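Local coordinates for Ufm1-specific protease (PDB 5EJJ), which is a thiol protease that recognises the ubiquitin-like modifier Ufm1 and cleaves at its C-terminal end, releasing it from target proteins, at residues A[356-359]-A[360-363]; A[407-411]-A[412-416]; A[191-195]-A[196-200]. One frame throughout, in Å; residues are numbered along the deposited sequence.

Contact 1 of 3, residues A[356-359]-A[360-363]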
loop_
_atom_site.group_PDB
_atom_site.type_symbol
_atom_site.label_atom_id
_atom_site.label_comp_id
_atom_site.label_asym_id
_atom_site.label_seq_id
_atom_site.Cartn_x
_atom_site.Cartn_y
_atom_site.Cartn_z
ATOM N N ILE A 356 11.022 -5.545 -10.196
ATOM C CA ILE A 356 9.812 -6.239 -9.748
ATOM C C ILE A 356 9.536 -5.992 -8.256
ATOM O O ILE A 356 10.463 -6.010 -7.440
ATOM C CB ILE A 356 9.955 -7.752 -9.992
ATOM C CG1 ILE A 356 10.128 -8.014 -11.486
ATOM C CG2 ILE A 356 8.785 -8.538 -9.402
ATOM C CD1 ILE A 356 10.237 -9.466 -11.823
ATOM N N ARG A 357 8.268 -5.750 -7.908
ATOM C CA ARG A 357 7.869 -5.540 -6.511
ATOM C C ARG A 357 7.176 -6.796 -5.998
ATOM O O ARG A 357 6.209 -7.260 -6.598
ATOM C CB ARG A 357 6.960 -4.310 -6.381
ATOM C CG ARG A 357 6.553 -3.912 -4.959
ATOM C CD ARG A 357 5.423 -2.873 -5.010
ATOM N NE ARG A 357 5.034 -2.269 -3.726
ATOM C CZ ARG A 357 5.174 -0.970 -3.425
ATOM N NH1 ARG A 357 5.713 -0.120 -4.306
ATOM N NH2 ARG A 357 4.770 -0.510 -2.240
ATOM N N GLU A 358 7.702 -7.352 -4.907
ATOM C CA GLU A 358 7.160 -8.555 -4.261
ATOM C C GLU A 358 6.909 -9.741 -5.201
ATOM O O GLU A 358 5.764 -10.026 -5.549
ATOM C CB GLU A 358 5.894 -8.213 -3.475
ATOM C CG GLU A 358 6.155 -7.285 -2.286
ATOM C CD GLU A 358 4.945 -7.109 -1.370
ATOM O OE1 GLU A 358 4.041 -6.322 -1.750
ATOM O OE2 GLU A 358 4.907 -7.755 -0.281
ATOM N N PRO A 359 7.983 -10.437 -5.621
ATOM C CA PRO A 359 7.803 -11.606 -6.481
ATOM C C PRO A 359 7.186 -12.739 -5.703
ATOM O O PRO A 359 6.387 -13.472 -6.259
ATOM C CB PRO A 359 9.231 -11.976 -6.872
ATOM C CG PRO A 359 10.002 -10.724 -6.694
ATOM C CD PRO A 359 9.404 -10.088 -5.491
ATOM N N HIS A 360 7.515 -12.868 -4.425
ATOM C CA HIS A 360 6.998 -13.993 -3.652
ATOM C C HIS A 360 5.477 -13.984 -3.562
ATOM O O HIS A 360 4.879 -14.928 -3.047
ATOM C CB HIS A 360 7.609 -14.033 -2.248
ATOM C CG HIS A 360 6.767 -13.374 -1.202
ATOM N ND1 HIS A 360 6.784 -12.009 -0.980
ATOM C CD2 HIS A 360 5.890 -13.890 -0.307
ATOM C CE1 HIS A 360 5.952 -11.715 0.003
ATOM N NE2 HIS A 360 5.395 -12.839 0.428
ATOM N N LEU A 361 4.858 -12.908 -4.052
ATOM C CA LEU A 361 3.403 -12.788 -4.063
ATOM C C LEU A 361 2.842 -13.191 -5.419
ATOM O O LEU A 361 1.762 -12.754 -5.813
ATOM C CB LEU A 361 2.949 -11.369 -3.703
ATOM C CG LEU A 361 3.134 -10.885 -2.261
ATOM C CD1 LEU A 361 2.523 -9.512 -2.095
ATOM C CD2 LEU A 361 2.568 -11.864 -1.234
ATOM N N SER A 362 3.594 -14.025 -6.130
ATOM C CA SER A 362 3.145 -14.595 -7.392
ATOM C C SER A 362 3.312 -16.106 -7.322
ATOM O O SER A 362 3.351 -16.779 -8.341
ATOM C CB SER A 362 3.943 -14.023 -8.570
ATOM O OG SER A 362 4.067 -12.611 -8.484
ATOM N N ILE A 363 3.432 -16.631 -6.109
ATOM C CA ILE A 363 3.444 -18.077 -5.918
ATOM C C ILE A 363 2.008 -18.577 -5.754
ATOM O O ILE A 363 1.474 -18.651 -4.645
ATOM C CB ILE A 363 4.374 -18.551 -4.738
ATOM C CG1 ILE A 363 4.064 -17.802 -3.424
ATOM C CG2 ILE A 363 5.856 -18.395 -5.121
ATOM C CD1 ILE A 363 3.519 -18.661 -2.260
#

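Contact 2 of 3, residues A[407-411]-A[412-416]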
loop_
_atom_site.group_PDB
_atom_site.type_symbol
_atom_site.label_atom_id
_atom_site.label_comp_id
_atom_site.label_asym_id
_atom_site.label_seq_id
_atom_site.Cartn_x
_atom_site.Cartn_y
_atom_site.Cartn_z
ATOM N N TRP A 407 13.615 -2.673 0.566
ATOM C CA TRP A 407 12.576 -2.858 1.571
ATOM C C TRP A 407 12.487 -1.632 2.457
ATOM O O TRP A 407 11.401 -1.243 2.861
ATOM C CB TRP A 407 12.816 -4.104 2.415
ATOM C CG TRP A 407 11.776 -4.388 3.451
ATOM C CD1 TRP A 407 10.819 -5.343 3.389
ATOM C CD2 TRP A 407 11.609 -3.736 4.722
ATOM N NE1 TRP A 407 10.051 -5.325 4.532
ATOM C CE2 TRP A 407 10.517 -4.343 5.363
ATOM C CE3 TRP A 407 12.269 -2.694 5.376
ATOM C CZ2 TRP A 407 10.076 -3.948 6.619
ATOM C CZ3 TRP A 407 11.814 -2.301 6.634
ATOM C CH2 TRP A 407 10.738 -2.929 7.238
ATOM N N PHE A 408 13.620 -1.008 2.754
ATOM C CA PHE A 408 13.605 0.167 3.627
ATOM C C PHE A 408 13.009 1.447 2.993
ATOM O O PHE A 408 12.489 2.319 3.712
ATOM C CB PHE A 408 14.983 0.410 4.265
ATOM C CG PHE A 408 15.234 -0.432 5.491
ATOM C CD1 PHE A 408 15.880 -1.658 5.388
ATOM C CD2 PHE A 408 14.801 -0.005 6.745
ATOM C CE1 PHE A 408 16.092 -2.438 6.515
ATOM C CE2 PHE A 408 15.006 -0.782 7.883
ATOM C CZ PHE A 408 15.647 -2.001 7.766
ATOM N N ILE A 409 13.064 1.574 1.670
ATOM C CA ILE A 409 12.358 2.695 1.076
ATOM C C ILE A 409 10.880 2.363 0.902
ATOM O O ILE A 409 10.008 3.093 1.393
ATOM C CB ILE A 409 13.020 3.257 -0.203
ATOM C CG1 ILE A 409 13.337 2.164 -1.207
ATOM C CG2 ILE A 409 14.334 3.961 0.148
ATOM C CD1 ILE A 409 14.577 2.509 -2.064
ATOM N N LEU A 410 10.592 1.218 0.293
ATOM C CA LEU A 410 9.205 0.796 0.081
ATOM C C LEU A 410 8.388 0.674 1.370
ATOM O O LEU A 410 7.188 0.386 1.319
ATOM C CB LEU A 410 9.151 -0.514 -0.699
ATOM C CG LEU A 410 9.064 -0.300 -2.211
ATOM C CD1 LEU A 410 10.035 0.763 -2.648
ATOM C CD2 LEU A 410 9.319 -1.571 -2.992
ATOM N N ASN A 411 9.027 0.898 2.520
ATOM C CA ASN A 411 8.355 0.773 3.806
ATOM C C ASN A 411 8.393 2.044 4.627
ATOM O O ASN A 411 7.895 2.076 5.761
ATOM C CB ASN A 411 8.883 -0.422 4.581
ATOM C CG ASN A 411 8.297 -1.736 4.072
ATOM O OD1 ASN A 411 7.367 -2.292 4.670
ATOM N ND2 ASN A 411 8.813 -2.219 2.940
ATOM N N GLY A 412 8.964 3.091 4.023
ATOM C CA GLY A 412 8.888 4.452 4.541
ATOM C C GLY A 412 9.954 4.814 5.552
ATOM O O GLY A 412 9.744 5.663 6.429
ATOM N N TYR A 413 11.116 4.174 5.427
ATOM C CA TYR A 413 12.160 4.317 6.435
ATOM C C TYR A 413 13.292 5.216 5.945
ATOM O O TYR A 413 13.943 5.886 6.750
ATOM C CB TYR A 413 12.639 2.948 6.909
ATOM C CG TYR A 413 11.672 2.280 7.871
ATOM C CD1 TYR A 413 11.026 1.090 7.535
ATOM C CD2 TYR A 413 11.398 2.839 9.116
ATOM C CE1 TYR A 413 10.150 0.465 8.420
ATOM C CE2 TYR A 413 10.524 2.228 10.004
ATOM C CZ TYR A 413 9.899 1.040 9.651
ATOM O OH TYR A 413 9.020 0.419 10.525
ATOM N N THR A 414 13.492 5.245 4.627
ATOM C CA THR A 414 14.335 6.253 3.997
ATOM C C THR A 414 13.829 6.585 2.612
ATOM O O THR A 414 13.034 5.853 2.045
ATOM C CB THR A 414 15.778 5.790 3.799
ATOM O OG1 THR A 414 15.776 4.483 3.210
ATOM C CG2 THR A 414 16.541 5.793 5.118
ATOM N N ASP A 415 14.331 7.687 2.068
ATOM C CA ASP A 415 14.006 8.125 0.717
ATOM C C ASP A 415 15.251 8.044 -0.164
ATOM O O ASP A 415 15.169 8.212 -1.387
ATOM C CB ASP A 415 13.477 9.557 0.755
ATOM C CG ASP A 415 13.982 10.334 1.971
ATOM O OD1 ASP A 415 15.008 9.906 2.574
ATOM O OD2 ASP A 415 13.352 11.367 2.322
ATOM N N LYS A 416 16.401 7.784 0.474
ATOM C CA LYS A 416 17.676 7.601 -0.228
ATOM C C LYS A 416 17.600 6.365 -1.107
ATOM O O LYS A 416 17.120 5.316 -0.669
ATOM C CB LYS A 416 18.839 7.439 0.758
ATOM C CG LYS A 416 18.748 8.243 2.058
ATOM C CD LYS A 416 20.063 8.114 2.849
ATOM C CE LYS A 416 20.002 8.748 4.240
ATOM N NZ LYS A 416 20.504 10.157 4.264
#

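Contact 3 of 3, residues A[191-195]-A[196-200]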
loop_
_atom_site.group_PDB
_atom_site.type_symbol
_atom_site.label_atom_id
_atom_site.label_comp_id
_atom_site.label_asym_id
_atom_site.label_seq_id
_atom_site.Cartn_x
_atom_site.Cartn_y
_atom_site.Cartn_z
ATOM N N LYS A 191 -9.669 -8.752 -15.374
ATOM C CA LYS A 191 -10.311 -10.045 -15.098
ATOM C C LYS A 191 -9.958 -10.674 -13.756
ATOM O O LYS A 191 -10.831 -10.849 -12.886
ATOM C CB LYS A 191 -10.079 -11.052 -16.217
ATOM C CG LYS A 191 -11.183 -12.116 -16.280
ATOM C CD LYS A 191 -10.709 -13.386 -16.990
ATOM C CE LYS A 191 -11.713 -14.538 -16.866
ATOM N NZ LYS A 191 -11.103 -15.834 -17.326
ATOM N N GLY A 192 -8.699 -11.041 -13.585
ATOM C CA GLY A 192 -8.267 -11.500 -12.283
ATOM C C GLY A 192 -7.319 -10.445 -11.782
ATOM O O GLY A 192 -6.257 -10.735 -11.230
ATOM N N ALA A 193 -7.685 -9.192 -12.009
ATOM C CA ALA A 193 -6.752 -8.109 -11.745
ATOM C C ALA A 193 -6.684 -7.710 -10.261
ATOM O O ALA A 193 -7.582 -8.023 -9.465
ATOM C CB ALA A 193 -7.062 -6.913 -12.641
ATOM N N VAL A 194 -5.610 -7.035 -9.883
ATOM C CA VAL A 194 -5.554 -6.446 -8.556
ATOM C C VAL A 194 -5.170 -4.960 -8.564
ATOM O O VAL A 194 -4.198 -4.563 -9.201
ATOM C CB VAL A 194 -4.616 -7.226 -7.613
ATOM C CG1 VAL A 194 -5.332 -8.417 -7.041
ATOM C CG2 VAL A 194 -3.337 -7.623 -8.330
ATOM N N PRO A 195 -5.917 -4.140 -7.815
ATOM C CA PRO A 195 -5.776 -2.676 -7.797
ATOM C C PRO A 195 -4.355 -2.105 -7.561
ATOM O O PRO A 195 -4.104 -0.972 -7.980
ATOM C CB PRO A 195 -6.709 -2.253 -6.648
ATOM C CG PRO A 195 -6.859 -3.488 -5.814
ATOM C CD PRO A 195 -6.879 -4.601 -6.806
ATOM N N TYR A 196 -3.453 -2.838 -6.908
ATOM C CA TYR A 196 -2.160 -2.233 -6.575
ATOM C C TYR A 196 -1.081 -2.465 -7.631
ATOM O O TYR A 196 0.051 -2.018 -7.449
ATOM C CB TYR A 196 -1.657 -2.652 -5.186
ATOM C CG TYR A 196 -1.405 -4.141 -5.056
ATOM C CD1 TYR A 196 -2.425 -5.002 -4.713
ATOM C CD2 TYR A 196 -0.150 -4.683 -5.289
ATOM C CE1 TYR A 196 -2.215 -6.359 -4.610
ATOM C CE2 TYR A 196 0.072 -6.052 -5.186
ATOM C CZ TYR A 196 -0.968 -6.887 -4.843
ATOM O OH TYR A 196 -0.777 -8.254 -4.731
ATOM N N LYS A 197 -1.419 -3.139 -8.729
ATOM C CA LYS A 197 -0.424 -3.330 -9.771
ATOM C C LYS A 197 -0.973 -3.601 -11.172
ATOM O O LYS A 197 -0.216 -3.602 -12.139
ATOM C CB LYS A 197 0.568 -4.428 -9.378
ATOM C CG LYS A 197 -0.045 -5.826 -9.274
ATOM C CD LYS A 197 1.004 -6.890 -8.919
ATOM C CE LYS A 197 1.621 -7.509 -10.174
ATOM N NZ LYS A 197 0.685 -8.444 -10.895
ATOM N N ASP A 198 -2.265 -3.839 -11.315
ATOM C CA ASP A 198 -2.806 -3.944 -12.671
ATOM C C ASP A 198 -3.447 -2.619 -13.085
ATOM O O ASP A 198 -4.564 -2.293 -12.669
ATOM C CB ASP A 198 -3.761 -5.130 -12.815
ATOM C CG ASP A 198 -3.134 -6.418 -12.337
ATOM O OD1 ASP A 198 -1.890 -6.423 -12.179
ATOM O OD2 ASP A 198 -3.868 -7.406 -12.101
ATOM N N VAL A 199 -2.716 -1.871 -13.910
ATOM C CA VAL A 199 -2.981 -0.462 -14.142
ATOM C C VAL A 199 -3.183 -0.171 -15.616
ATOM O O VAL A 199 -2.270 -0.386 -16.394
ATOM C CB VAL A 199 -1.779 0.366 -13.693
ATOM C CG1 VAL A 199 -2.018 1.809 -13.940
ATOM C CG2 VAL A 199 -1.500 0.152 -12.233
ATOM N N ILE A 200 -4.366 0.312 -15.995
ATOM C CA ILE A 200 -4.624 0.852 -17.332
ATOM C C ILE A 200 -4.458 2.392 -17.322
ATOM O O ILE A 200 -5.332 3.113 -16.820
ATOM C CB ILE A 200 -6.075 0.528 -17.786
ATOM C CG1 ILE A 200 -6.400 -0.934 -17.549
ATOM C CG2 ILE A 200 -6.311 0.870 -19.244
ATOM C CD1 ILE A 200 -7.257 -1.149 -16.341
#

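Contact 1 of 3, residues A[356-359]-A[360-363]
Glu358 and Leu361 lie side by side, both side chains pointing the same way from a bend in the chain. The methyl CD1 of Leu361 rests against the carboxylate end of Glu358, 3.5 Å from Glu358 CD, while Leu361 CG comes to 4.0 Å from Glu358 CB. In both residues CG stands anti to the carbonyl carbon (chi1 -66° in Glu358, -70° in Leu361), which sends the two chains off alongside each other. This is the looser side, with Leu361 exposed and Glu358 partly so, where CB and the carboxylate of Glu358 flank the Leu361 methyl. In the backbone next to it, the torsions of Pro359 and His360 suit the middle of a type I turn, and the fixed phi of proline fits its first corner. The bonds are weak: Ser362 N gives one to Pro359 O at 2.9 Å, bent to 130°, and Ser362 OG adds another at 3.3 Å to Pro359 O. With an alanine in place of Glu358, Leu361 CD1 would probably lose the carboxylate beside it, keep just the CB of that residue as a neighbour, and be freer to turn. On the buried side Pro359 packs on Tyr379, and His360 ND1 is hydrogen-bonded to the hydroxyl of Tyr379. The Pro359 side chain lies about 10 Å from that of Asp520, a probable active-site residue.

Contact 2 of 3, residues A[407-411]-A[412-416]
Phe408 O is gripped by two backbone N-H groups of the residues that follow the helix. Tyr413 N approaches it almost head-on, with a C=O...N angle of 175° and a length of 2.9 Å, whereas Thr414 N, at 3.2 Å from Phe408 O, comes from above the carbonyl plane. One residue earlier, the carbonyl of Trp407 is taken by a side chain: Asn411 ND2 donates to Trp407 O on a lone pair in the carbonyl plane, 2.8 Å away. The amide nitrogen thus both donates to Trp407 O and sits above the rim of the Trp407 indole.

Three aromatic rings cluster beside these bonds. Tyr413 meets Trp407 rim to rim, Tyr413 CD1 to Trp407 CZ3 at 3.6 Å, with the planes only 12° apart; neither ring covers the other. The indole reaches that side because Trp407 turns CG away from its own N (chi1 -179°). The Phe408 ring is oblique to that of Tyr413. Tyr413 CB lies at the edge of the Phe408 ring, 3.7 Å from Phe408 CD2, and Trp407 CE3 lies over the centre of that ring. Trp407 and Phe408 are buried and Tyr413 partly exposed, so the cluster covers one side of the helix end, with Leu460 also touching Phe408. Farther along, branched Ile409 lays CG2 near Thr414 OG1, and its CA-H points at Thr414 O.

The chain reverses through a type I turn from Ile409 to Gly412, whose positive phi favours glycine. The bond from Gly412 N to Ile409 O is less certain, since the position of Ile409 O is. Together with Tyr413 N to Phe408 O and with Gly412 as the C-prime residue, it makes a Schellman motif, ending helix 396-409, which begins at the probable catalytic residue Cys396.

Contact 3 of 3, residues A[191-195]-A[196-200]
A tight turn leading into strand 199-205 is closed here by bonds running both ways between Val194 and Asp198. Pro195 and Tyr196 occupy its corners with torsions close to those of a type I turn, the first corner being one that proline's fixed phi fits well. Val194 O accepts two N-H groups: Asp198 N nearly in line with the C=O at 3.0 Å, and Lys197 N at 3.2 Å, tilted 35° from the carbonyl plane. In return Asp198 OD2 takes Val194 N at 2.8 Å, met from above the carboxylate plane. CG anti to the carbonyl carbon (chi1 -52°) swings the short aspartate chain back to reach that N-H, and Ala193, being small, lets its CB lie beside Asp198 OD2. Asp198 OD1 forms a salt bridge of 3.5 Å with Lys197 NZ, made possible by the bend in the lysine chain. At the turn, Tyr196 CE1 packs against Val194 CB at 3.9 Å. Ser128 bonds to both Pro195 O and the Asp198 backbone, and Ala193 touches Ala127, so the turn runs from helix 187-190 to the place where strand 199-205 joins strand 127-139 in parallel.

Overall arrangement
From the N terminus, contact 3 comes first, closing the turn between helix 187-190 and a strand of the five-stranded mixed sheet. Contact 1 follows in the long loop between helix 312-325 and strand 371-374, and contact 2 ends helix 396-409 within the peptidase C78 region. The three are strictly in series; none nests within or crosses another. Contacts 1 and 2 nevertheless touch in space, Arg357 NH1 packing on Leu410 CG at 4.0 Å, so the long loop lies against the end of that helix. Contact 3 approaches contact 1 to about 4 Å between nearest atoms without touching, and lies across the chain's centre from contact 2.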